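Local coordinates for D-glucosaminate-6-phosphate ammonia lyase (Salmonella typhimurium, PDB 7LCE), which is probably a pyridoxal-phosphate-dependent enzyme with the aminotransferase-like fold shared with selenocysteine synthase, at residues 200-209 with 222-233; 311-322 with 359-367. All coordinates share one frame; numbering follows the deposited sequence. Where two conformers were deposited one is given.

Contact 1: residues 200-209 with 222-233; sequences VASGADMVIY and FITGRKTWIAAC
V207 and T224 face each other as an antiparallel hydrogen-bonded pair, V207 N to T224 O at 2.7 Å and T224 N to V207 O at 2.8 Å. At the next such pair, Y209 and F222 exchange two longer bonds, and at the other end R226 N reaches D205 O at 3.0 Å, just where the chain leaves the strand for helix 227-234. G225 CA lies against that same carbonyl oxygen, which therefore serves an N-H and a CA-H at once.

Aromatic and apolar contacts fall on two faces. On the face with V207 and T224, Y209 CB sits over the F222 ring, 3.4 Å from F222 CZ. The two ring planes are only 16° apart, but displaced so that little of one ring lies over the other. F222 reaches back under Y209 because its CG stands between backbone N and carbonyl carbon (chi1 56°). T224 CG2 touches the Y209 ring at its edge and also meets V200 CG2. On the other face, I208 and I223 lie side by side, while M206 sets SD 3.8 Å from W229 CB and 3.6 Å from C233 SG. The same sulfur stands obliquely to the five-membered ring of W229, 5.4 Å from its centroid, a Met-aromatic contact.

Charge plays a lesser part: D205 OD1 makes a long salt bridge to R226 NE, 3.6 Å, doubtful because R226 has two conformers, while D205 OD2 accepts from L186 N.

Together this is a beta hairpin running into a helix that packs back on one face. It places strand 221-225, antiparallel to both neighbours 66-70 and 206-210, next to the edge of the mixed sheet in the large domain of PLP-dependent aminotransferase-like enzymes.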
loop_
_atom_site.group_PDB
_atom_site.type_symbol
_atom_site.label_atom_id
_atom_site.label_comp_id
_atom_site.label_asym_id
_atom_site.label_seq_id
_atom_site.Cartn_x
_atom_site.Cartn_y
_atom_site.Cartn_z
ATOM N N VAL A 200 -9.374 -3.536 44.585
ATOM C CA VAL A 200 -10.750 -3.508 44.101
ATOM C C VAL A 200 -11.468 -2.256 44.591
ATOM O O VAL A 200 -12.242 -1.637 43.850
ATOM C CB VAL A 200 -11.487 -4.787 44.532
ATOM C CG1 VAL A 200 -12.952 -4.702 44.149
ATOM C CG2 VAL A 200 -10.835 -6.007 43.899
ATOM N N ALA A 201 -11.213 -1.853 45.838
ATOM C CA ALA A 201 -11.925 -0.720 46.420
ATOM C C ALA A 201 -11.561 0.605 45.762
ATOM O O ALA A 201 -12.361 1.546 45.807
ATOM C CB ALA A 201 -11.651 -0.642 47.922
ATOM N N SER A 202 -10.375 0.703 45.158
ATOM C CA SER A 202 -9.947 1.946 44.525
ATOM C C SER A 202 -10.694 2.242 43.230
ATOM O O SER A 202 -10.523 3.334 42.678
ATOM C CB SER A 202 -8.444 1.905 44.251
ATOM O OG SER A 202 -8.140 0.954 43.245
ATOM N N GLY A 203 -11.505 1.310 42.735
ATOM C CA GLY A 203 -12.258 1.506 41.514
ATOM C C GLY A 203 -11.723 0.777 40.302
ATOM O O GLY A 203 -12.249 0.976 39.200
ATOM N N ALA A 204 -10.693 -0.048 40.464
ATOM C CA ALA A 204 -10.165 -0.812 39.344
ATOM C C ALA A 204 -11.188 -1.838 38.875
ATOM O O ALA A 204 -11.937 -2.404 39.676
ATOM C CB ALA A 204 -8.864 -1.506 39.741
ATOM N N ASP A 205 -11.227 -2.064 37.561
ATOM C CA ASP A 205 -12.212 -2.979 36.997
ATOM C C ASP A 205 -11.775 -4.435 37.110
ATOM O O ASP A 205 -12.601 -5.305 37.407
ATOM C CB ASP A 205 -12.491 -2.604 35.542
ATOM C CG ASP A 205 -13.156 -1.245 35.412
ATOM O OD1 ASP A 205 -14.291 -1.083 35.915
ATOM O OD2 ASP A 205 -12.538 -0.332 34.827
ATOM N N MET A 206 -10.494 -4.726 36.880
ATOM C CA MET A 206 -9.972 -6.085 36.989
ATOM C C MET A 206 -8.608 -6.051 37.661
ATOM O O MET A 206 -7.708 -5.340 37.205
ATOM C CB MET A 206 -9.858 -6.758 35.614
ATOM C CG MET A 206 -11.187 -6.998 34.914
ATOM S SD MET A 206 -10.992 -7.638 33.238
ATOM C CE MET A 206 -10.459 -6.183 32.336
ATOM N N VAL A 207 -8.455 -6.829 38.730
ATOM C CA VAL A 207 -7.209 -6.922 39.486
ATOM C C VAL A 207 -6.736 -8.370 39.478
ATOM O O VAL A 207 -7.539 -9.295 39.647
ATOM C CB VAL A 207 -7.390 -6.409 40.928
ATOM C CG1 VAL A 207 -6.061 -6.382 41.658
ATOM C CG2 VAL A 207 -8.026 -5.026 40.920
ATOM N N ILE A 208 -5.434 -8.567 39.278
ATOM C CA ILE A 208 -4.842 -9.891 39.109
ATOM C C ILE A 208 -3.911 -10.179 40.278
ATOM O O ILE A 208 -3.056 -9.353 40.619
ATOM C CB ILE A 208 -4.081 -10.009 37.777
ATOM C CG1 ILE A 208 -5.036 -9.873 36.591
ATOM C CG2 ILE A 208 -3.338 -11.329 37.710
ATOM C CD1 ILE A 208 -5.202 -8.460 36.097
ATOM N N TYR A 209 -4.079 -11.350 40.891
ATOM C CA TYR A 209 -3.225 -11.825 41.969
ATOM C C TYR A 209 -2.614 -13.166 41.589
ATOM O O TYR A 209 -3.092 -13.859 40.687
ATOM C CB TYR A 209 -4.002 -11.971 43.285
ATOM C CG TYR A 209 -4.501 -10.673 43.875
ATOM C CD1 TYR A 209 -5.708 -10.121 43.471
ATOM C CD2 TYR A 209 -3.777 -10.013 44.859
ATOM C CE1 TYR A 209 -6.169 -8.937 44.013
ATOM C CE2 TYR A 209 -4.228 -8.830 45.406
ATOM C CZ TYR A 209 -5.426 -8.295 44.981
ATOM O OH TYR A 209 -5.882 -7.116 45.529
ATOM N N PHE A 222 -5.842 -15.501 40.121
ATOM C CA PHE A 222 -7.235 -15.135 39.918
ATOM C C PHE A 222 -7.361 -13.679 39.498
ATOM O O PHE A 222 -6.513 -12.841 39.815
ATOM C CB PHE A 222 -8.071 -15.414 41.175
ATOM C CG PHE A 222 -7.566 -14.734 42.417
ATOM C CD1 PHE A 222 -6.575 -15.321 43.188
ATOM C CD2 PHE A 222 -8.106 -13.532 42.836
ATOM C CE1 PHE A 222 -6.117 -14.710 44.341
ATOM C CE2 PHE A 222 -7.652 -12.916 43.989
ATOM C CZ PHE A 222 -6.657 -13.506 44.742
ATOM N N ILE A 223 -8.431 -13.404 38.755
ATOM C CA ILE A 223 -8.842 -12.056 38.384
ATOM C C ILE A 223 -10.082 -11.713 39.193
ATOM O O ILE A 223 -11.018 -12.518 39.272
ATOM C CB ILE A 223 -9.130 -11.948 36.878
ATOM C CG1 ILE A 223 -7.953 -12.498 36.068
ATOM C CG2 ILE A 223 -9.447 -10.510 36.505
ATOM C CD1 ILE A 223 -8.221 -12.582 34.581
ATOM N N THR A 224 -10.096 -10.524 39.788
ATOM C CA THR A 224 -11.215 -10.075 40.603
ATOM C C THR A 224 -11.606 -8.660 40.198
ATOM O O THR A 224 -10.743 -7.836 39.876
ATOM C CB THR A 224 -10.862 -10.141 42.103
ATOM O OG1 THR A 224 -12.002 -9.781 42.889
ATOM C CG2 THR A 224 -9.696 -9.218 42.436
ATOM N N GLY A 225 -12.906 -8.383 40.196
ATOM C CA GLY A 225 -13.365 -7.070 39.771
ATOM C C GLY A 225 -14.857 -7.039 39.505
ATOM O O GLY A 225 -15.631 -7.768 40.135
ATOM N N ARG A 226 -15.249 -6.179 38.566
ATOM C CA ARG A 226 -16.661 -6.004 38.262
ATOM C C ARG A 226 -17.190 -7.188 37.462
ATOM O O ARG A 226 -16.480 -7.777 36.642
ATOM C CB ARG A 226 -16.889 -4.698 37.500
ATOM C CG ARG A 226 -16.402 -3.473 38.258
ATOM C CD ARG A 226 -17.076 -2.201 37.779
ATOM N NE ARG A 226 -16.722 -1.060 38.615
ATOM C CZ ARG A 226 -17.287 -0.785 39.781
ATOM N NH1 ARG A 226 -18.237 -1.555 40.288
ATOM N NH2 ARG A 226 -16.890 0.289 40.459
ATOM N N LYS A 227 -18.457 -7.531 37.712
ATOM C CA LYS A 227 -19.037 -8.734 37.122
ATOM C C LYS A 227 -19.085 -8.670 35.600
ATOM O O LYS A 227 -18.908 -9.697 34.936
ATOM C CB LYS A 227 -20.438 -8.964 37.687
ATOM C CG LYS A 227 -20.977 -10.368 37.464
ATOM C CD LYS A 227 -22.328 -10.556 38.137
ATOM C CE LYS A 227 -22.789 -12.002 38.060
ATOM N NZ LYS A 227 -24.121 -12.191 38.699
ATOM N N THR A 228 -19.310 -7.484 35.028
ATOM C CA THR A 228 -19.403 -7.380 33.573
ATOM C C THR A 228 -18.076 -7.714 32.901
ATOM O O THR A 228 -18.057 -8.329 31.828
ATOM C CB THR A 228 -19.877 -5.983 33.165
ATOM O OG1 THR A 228 -18.978 -4.996 33.687
ATOM C CG2 THR A 228 -21.273 -5.718 33.699
ATOM N N TRP A 229 -16.957 -7.326 33.512
ATOM C CA TRP A 229 -15.654 -7.617 32.926
ATOM C C TRP A 229 -15.149 -9.004 33.297
ATOM O O TRP A 229 -14.483 -9.655 32.484
ATOM C CB TRP A 229 -14.631 -6.555 33.339
ATOM C CG TRP A 229 -14.859 -5.236 32.672
ATOM C CD1 TRP A 229 -15.268 -4.076 33.263
ATOM C CD2 TRP A 229 -14.706 -4.945 31.279
ATOM N NE1 TRP A 229 -15.373 -3.077 32.325
ATOM C CE2 TRP A 229 -15.034 -3.586 31.098
ATOM C CE3 TRP A 229 -14.323 -5.700 30.167
ATOM C CZ2 TRP A 229 -14.989 -2.967 29.852
ATOM C CZ3 TRP A 229 -14.281 -5.084 28.928
ATOM C CH2 TRP A 229 -14.614 -3.731 28.781
ATOM N N ILE A 230 -15.440 -9.467 34.516
ATOM C CA ILE A 230 -15.077 -10.833 34.886
ATOM C C ILE A 230 -15.773 -11.828 33.965
ATOM O O ILE A 230 -15.203 -12.863 33.597
ATOM C CB ILE A 230 -15.407 -11.097 36.366
ATOM C CG1 ILE A 230 -14.528 -10.232 37.270
ATOM C CG2 ILE A 230 -15.197 -12.563 36.710
ATOM C CD1 ILE A 230 -13.054 -10.551 37.166
ATOM N N ALA A 231 -17.012 -11.523 33.570
ATOM C CA ALA A 231 -17.719 -12.371 32.615
ATOM C C ALA A 231 -16.968 -12.458 31.293
ATOM O O ALA A 231 -16.890 -13.533 30.683
ATOM C CB ALA A 231 -19.136 -11.844 32.398
ATOM N N ALA A 232 -16.396 -11.339 30.837
ATOM C CA ALA A 232 -15.592 -11.366 29.620
ATOM C C ALA A 232 -14.319 -12.178 29.811
ATOM O O ALA A 232 -13.798 -12.747 28.845
ATOM C CB ALA A 232 -15.254 -9.946 29.175
ATOM N N CYS A 233 -13.800 -12.241 31.039
ATOM C CA CYS A 233 -12.668 -13.119 31.310
ATOM C C CYS A 233 -13.087 -14.578 31.205
ATOM O O CYS A 233 -12.399 -15.388 30.572
ATOM C CB CYS A 233 -12.084 -12.824 32.690
ATOM S SG CYS A 233 -11.378 -11.173 32.868
#

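Contact 2: residues 311-322 with 359-367; sequences LGLNAQDVEAQL and RLREIAEHA
R359 opens the contact by sliding its side chain past L322 in the opposite direction, CG 3.8 Å from L322 CD2. Its bend at chi2 (74°) brings the guanidinium round to the carbonyl of Q321, where NH2 gives a weak bond to O at 3.0 Å with an N-H...O angle of only 126°. R359 NH1 also makes a salt bridge to E362 OE1 on its own helix. L360 comes next: CD2 meets both L322 CD2 and V318 CG1, each at 3.9 Å, crossing V318 at about a right angle. I363, one turn beyond R359, gives up the largest area to the other segment, with CD1 against Q321 CB and L322 CD2, and CG1 beneath one face of the R359 guanidinium. The extended Q321 chain lays its OE1 beside I363 CG1 and CG2, 3.4 Å from CG2. At A364, the methyl receives L311 CD1 at 3.7 Å, and A367 CB then meets L313 CD1 at 3.6 Å.

F341 of strand 340-343 lies against V318, L322 and L360, and I329 of strand 327-331 against L322 and R359. Apart from the Q321 amide and one weak hydrogen bond, the seam is apolar, implying that shape and burial, rather than charge, hold helix 352-365 against helix 315-324.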
loop_
_atom_site.group_PDB
_atom_site.type_symbol
_atom_site.label_atom_id
_atom_site.label_comp_id
_atom_site.label_asym_id
_atom_site.label_seq_id
_atom_site.Cartn_x
_atom_site.Cartn_y
_atom_site.Cartn_z
ATOM N N LEU A 311 36.984 -15.663 59.647
ATOM C CA LEU A 311 36.524 -16.895 59.013
ATOM C C LEU A 311 37.471 -17.342 57.908
ATOM O O LEU A 311 37.810 -18.527 57.819
ATOM C CB LEU A 311 35.108 -16.704 58.470
ATOM C CG LEU A 311 34.405 -17.952 57.938
ATOM C CD1 LEU A 311 33.959 -18.849 59.078
ATOM C CD2 LEU A 311 33.217 -17.554 57.096
ATOM N N GLY A 312 37.928 -16.410 57.077
ATOM C CA GLY A 312 38.711 -16.737 55.904
ATOM C C GLY A 312 37.952 -16.642 54.602
ATOM O O GLY A 312 38.552 -16.838 53.538
ATOM N N LEU A 313 36.653 -16.351 54.654
ATOM C CA LEU A 313 35.813 -16.214 53.475
ATOM C C LEU A 313 34.953 -14.967 53.617
ATOM O O LEU A 313 34.572 -14.582 54.726
ATOM C CB LEU A 313 34.894 -17.431 53.263
ATOM C CG LEU A 313 35.424 -18.810 52.862
ATOM C CD1 LEU A 313 36.269 -19.458 53.945
ATOM C CD2 LEU A 313 34.254 -19.705 52.496
ATOM N N ASN A 314 34.664 -14.328 52.487
ATOM C CA ASN A 314 33.732 -13.214 52.499
ATOM C C ASN A 314 32.298 -13.733 52.408
ATOM O O ASN A 314 32.051 -14.917 52.167
ATOM C CB ASN A 314 34.034 -12.243 51.357
ATOM C CG ASN A 314 34.146 -12.937 50.020
ATOM O OD1 ASN A 314 33.145 -13.354 49.440
ATOM N ND2 ASN A 314 35.370 -13.066 49.520
ATOM N N ALA A 315 31.341 -12.822 52.604
ATOM C CA ALA A 315 29.937 -13.221 52.626
ATOM C C ALA A 315 29.513 -13.847 51.304
ATOM O O ALA A 315 28.690 -14.769 51.283
ATOM C CB ALA A 315 29.055 -12.019 52.961
ATOM N N GLN A 316 30.060 -13.359 50.188
ATOM C CA GLN A 316 29.753 -13.970 48.898
ATOM C C GLN A 316 30.207 -15.423 48.862
ATOM O O GLN A 316 29.475 -16.300 48.390
ATOM C CB GLN A 316 30.405 -13.179 47.764
ATOM C CG GLN A 316 29.867 -11.770 47.588
ATOM C CD GLN A 316 30.272 -11.157 46.260
ATOM O OE1 GLN A 316 30.971 -11.784 45.463
ATOM N NE2 GLN A 316 29.835 -9.927 46.016
ATOM N N ASP A 317 31.411 -15.697 49.370
ATOM C CA ASP A 317 31.905 -17.068 49.407
ATOM C C ASP A 317 31.048 -17.937 50.321
ATOM O O ASP A 317 30.814 -19.116 50.029
ATOM C CB ASP A 317 33.366 -17.085 49.861
ATOM C CG ASP A 317 34.292 -16.379 48.882
ATOM O OD1 ASP A 317 33.828 -15.999 47.786
ATOM O OD2 ASP A 317 35.484 -16.198 49.214
ATOM N N VAL A 318 30.564 -17.369 51.427
ATOM C CA VAL A 318 29.729 -18.134 52.349
ATOM C C VAL A 318 28.376 -18.436 51.720
ATOM O O VAL A 318 27.877 -19.565 51.801
ATOM C CB VAL A 318 29.576 -17.381 53.683
ATOM C CG1 VAL A 318 28.643 -18.139 54.614
ATOM C CG2 VAL A 318 30.932 -17.178 54.332
ATOM N N GLU A 319 27.761 -17.436 51.086
ATOM C CA GLU A 319 26.454 -17.644 50.473
ATOM C C GLU A 319 26.532 -18.680 49.361
ATOM O O GLU A 319 25.611 -19.486 49.187
ATOM C CB GLU A 319 25.903 -16.319 49.942
ATOM C CG GLU A 319 24.393 -16.313 49.726
ATOM C CD GLU A 319 23.977 -16.898 48.389
ATOM O OE1 GLU A 319 24.823 -16.958 47.470
ATOM O OE2 GLU A 319 22.800 -17.300 48.259
ATOM N N ALA A 320 27.625 -18.667 48.591
ATOM C CA ALA A 320 27.782 -19.636 47.511
ATOM C C ALA A 320 27.890 -21.058 48.048
ATOM O O ALA A 320 27.298 -21.987 47.486
ATOM C CB ALA A 320 29.005 -19.286 46.667
ATOM N N GLN A 321 28.642 -21.253 49.133
ATOM C CA GLN A 321 28.758 -22.586 49.710
ATOM C C GLN A 321 27.467 -23.041 50.380
ATOM O O GLN A 321 27.255 -24.248 50.538
ATOM C CB GLN A 321 29.922 -22.639 50.698
ATOM C CG GLN A 321 31.281 -22.490 50.028
ATOM C CD GLN A 321 32.431 -22.792 50.962
ATOM O OE1 GLN A 321 32.251 -23.423 52.004
ATOM N NE2 GLN A 321 33.627 -22.355 50.587
ATOM N N LEU A 322 26.606 -22.106 50.789
ATOM C CA LEU A 322 25.292 -22.492 51.289
ATOM C C LEU A 322 24.432 -23.088 50.181
ATOM O O LEU A 322 23.764 -24.108 50.386
ATOM C CB LEU A 322 24.597 -21.288 51.919
ATOM C CG LEU A 322 25.145 -20.861 53.277
ATOM C CD1 LEU A 322 24.549 -19.528 53.691
ATOM C CD2 LEU A 322 24.844 -21.929 54.314
ATOM N N ARG A 359 25.410 -26.356 58.564
ATOM C CA ARG A 359 26.161 -26.097 57.341
ATOM C C ARG A 359 27.090 -24.903 57.519
ATOM O O ARG A 359 28.218 -24.904 57.015
ATOM C CB ARG A 359 25.209 -25.859 56.171
ATOM C CG ARG A 359 25.910 -25.571 54.851
ATOM C CD ARG A 359 26.513 -26.845 54.273
ATOM N NE ARG A 359 27.216 -26.615 53.015
ATOM C CZ ARG A 359 28.535 -26.622 52.883
ATOM N NH1 ARG A 359 29.329 -26.875 53.910
ATOM N NH2 ARG A 359 29.069 -26.383 51.690
ATOM N N LEU A 360 26.633 -23.876 58.243
ATOM C CA LEU A 360 27.497 -22.739 58.535
ATOM C C LEU A 360 28.684 -23.169 59.383
ATOM O O LEU A 360 29.811 -22.706 59.174
ATOM C CB LEU A 360 26.709 -21.636 59.240
ATOM C CG LEU A 360 25.749 -20.802 58.392
ATOM C CD1 LEU A 360 24.977 -19.833 59.274
ATOM C CD2 LEU A 360 26.509 -20.059 57.306
ATOM N N ARG A 361 28.447 -24.060 60.346
ATOM C CA ARG A 361 29.544 -24.567 61.161
ATOM C C ARG A 361 30.504 -25.402 60.323
ATOM O O ARG A 361 31.727 -25.292 60.475
ATOM C CB ARG A 361 28.987 -25.392 62.321
ATOM C CG ARG A 361 29.985 -25.670 63.429
ATOM C CD ARG A 361 29.329 -26.385 64.603
ATOM N NE ARG A 361 28.244 -25.622 65.208
ATOM C CZ ARG A 361 26.961 -25.947 65.113
ATOM N NH1 ARG A 361 26.565 -26.999 64.413
ATOM N NH2 ARG A 361 26.054 -25.202 65.739
ATOM N N GLU A 362 29.969 -26.238 59.426
ATOM C CA GLU A 362 30.822 -27.044 58.555
ATOM C C GLU A 362 31.651 -26.170 57.621
ATOM O O GLU A 362 32.831 -26.451 57.383
ATOM C CB GLU A 362 29.976 -28.030 57.748
ATOM C CG GLU A 362 30.794 -28.978 56.882
ATOM C CD GLU A 362 29.931 -29.914 56.056
ATOM O OE1 GLU A 362 28.736 -29.606 55.854
ATOM O OE2 GLU A 362 30.448 -30.964 55.617
ATOM N N ILE A 363 31.049 -25.106 57.080
ATOM C CA ILE A 363 31.790 -24.191 56.214
ATOM C C ILE A 363 32.927 -23.538 56.986
ATOM O O ILE A 363 34.016 -23.307 56.446
ATOM C CB ILE A 363 30.837 -23.141 55.610
ATOM C CG1 ILE A 363 29.912 -23.784 54.578
ATOM C CG2 ILE A 363 31.616 -21.997 54.974
ATOM C CD1 ILE A 363 28.755 -22.904 54.166
ATOM N N ALA A 364 32.699 -23.251 58.269
ATOM C CA ALA A 364 33.740 -22.643 59.089
ATOM C C ALA A 364 34.888 -23.612 59.339
ATOM O O ALA A 364 36.059 -23.213 59.296
ATOM C CB ALA A 364 33.150 -22.161 60.412
ATOM N N GLU A 365 34.580 -24.884 59.612
ATOM C CA GLU A 365 35.642 -25.857 59.853
ATOM C C GLU A 365 36.543 -26.003 58.636
ATOM O O GLU A 365 37.771 -26.064 58.766
ATOM C CB GLU A 365 35.049 -27.216 60.228
ATOM C CG GLU A 365 34.468 -27.300 61.624
ATOM C CD GLU A 365 33.873 -28.665 61.913
ATOM O OE1 GLU A 365 33.858 -29.515 60.996
ATOM O OE2 GLU A 365 33.424 -28.890 63.058
ATOM N N HIS A 366 35.951 -26.058 57.445
ATOM C CA HIS A 366 36.729 -26.176 56.222
ATOM C C HIS A 366 37.357 -24.856 55.794
ATOM O O HIS A 366 38.129 -24.839 54.828
ATOM C CB HIS A 366 35.833 -26.723 55.108
ATOM C CG HIS A 366 35.380 -28.132 55.344
ATOM N ND1 HIS A 366 34.325 -28.701 54.662
ATOM C CD2 HIS A 366 35.831 -29.082 56.197
ATOM C CE1 HIS A 366 34.151 -29.941 55.081
ATOM N NE2 HIS A 366 35.051 -30.199 56.012
ATOM N N ALA A 367 37.042 -23.756 56.485
ATOM C CA ALA A 367 37.750 -22.500 56.255
ATOM C C ALA A 367 39.187 -22.572 56.753
ATOM O O ALA A 367 40.102 -22.041 56.112
ATOM C CB ALA A 367 37.003 -21.352 56.928
#

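Overall arrangement
Contact 1 is complete in sequence before contact 2 begins, and the two flank the chain's centre, their own centres 48 Å apart and their nearest atoms about 27 Å apart. They share no helix, strand or sheet. Contact 1 belongs to the seven-stranded mixed sheet, where strand 206-210 turns back as strand 221-225; the loop between them holds K213, the lysine modified with pyridoxal phosphate. Contact 2 packs helix 315-324 against helix 352-365; both touch strand 340-343 of the three-stranded antiparallel sheet, and helix 315-324 touches strand 300-306 as well. Each contact thus lies in its own part of the chain, consistent with the large and small domains of this fold family.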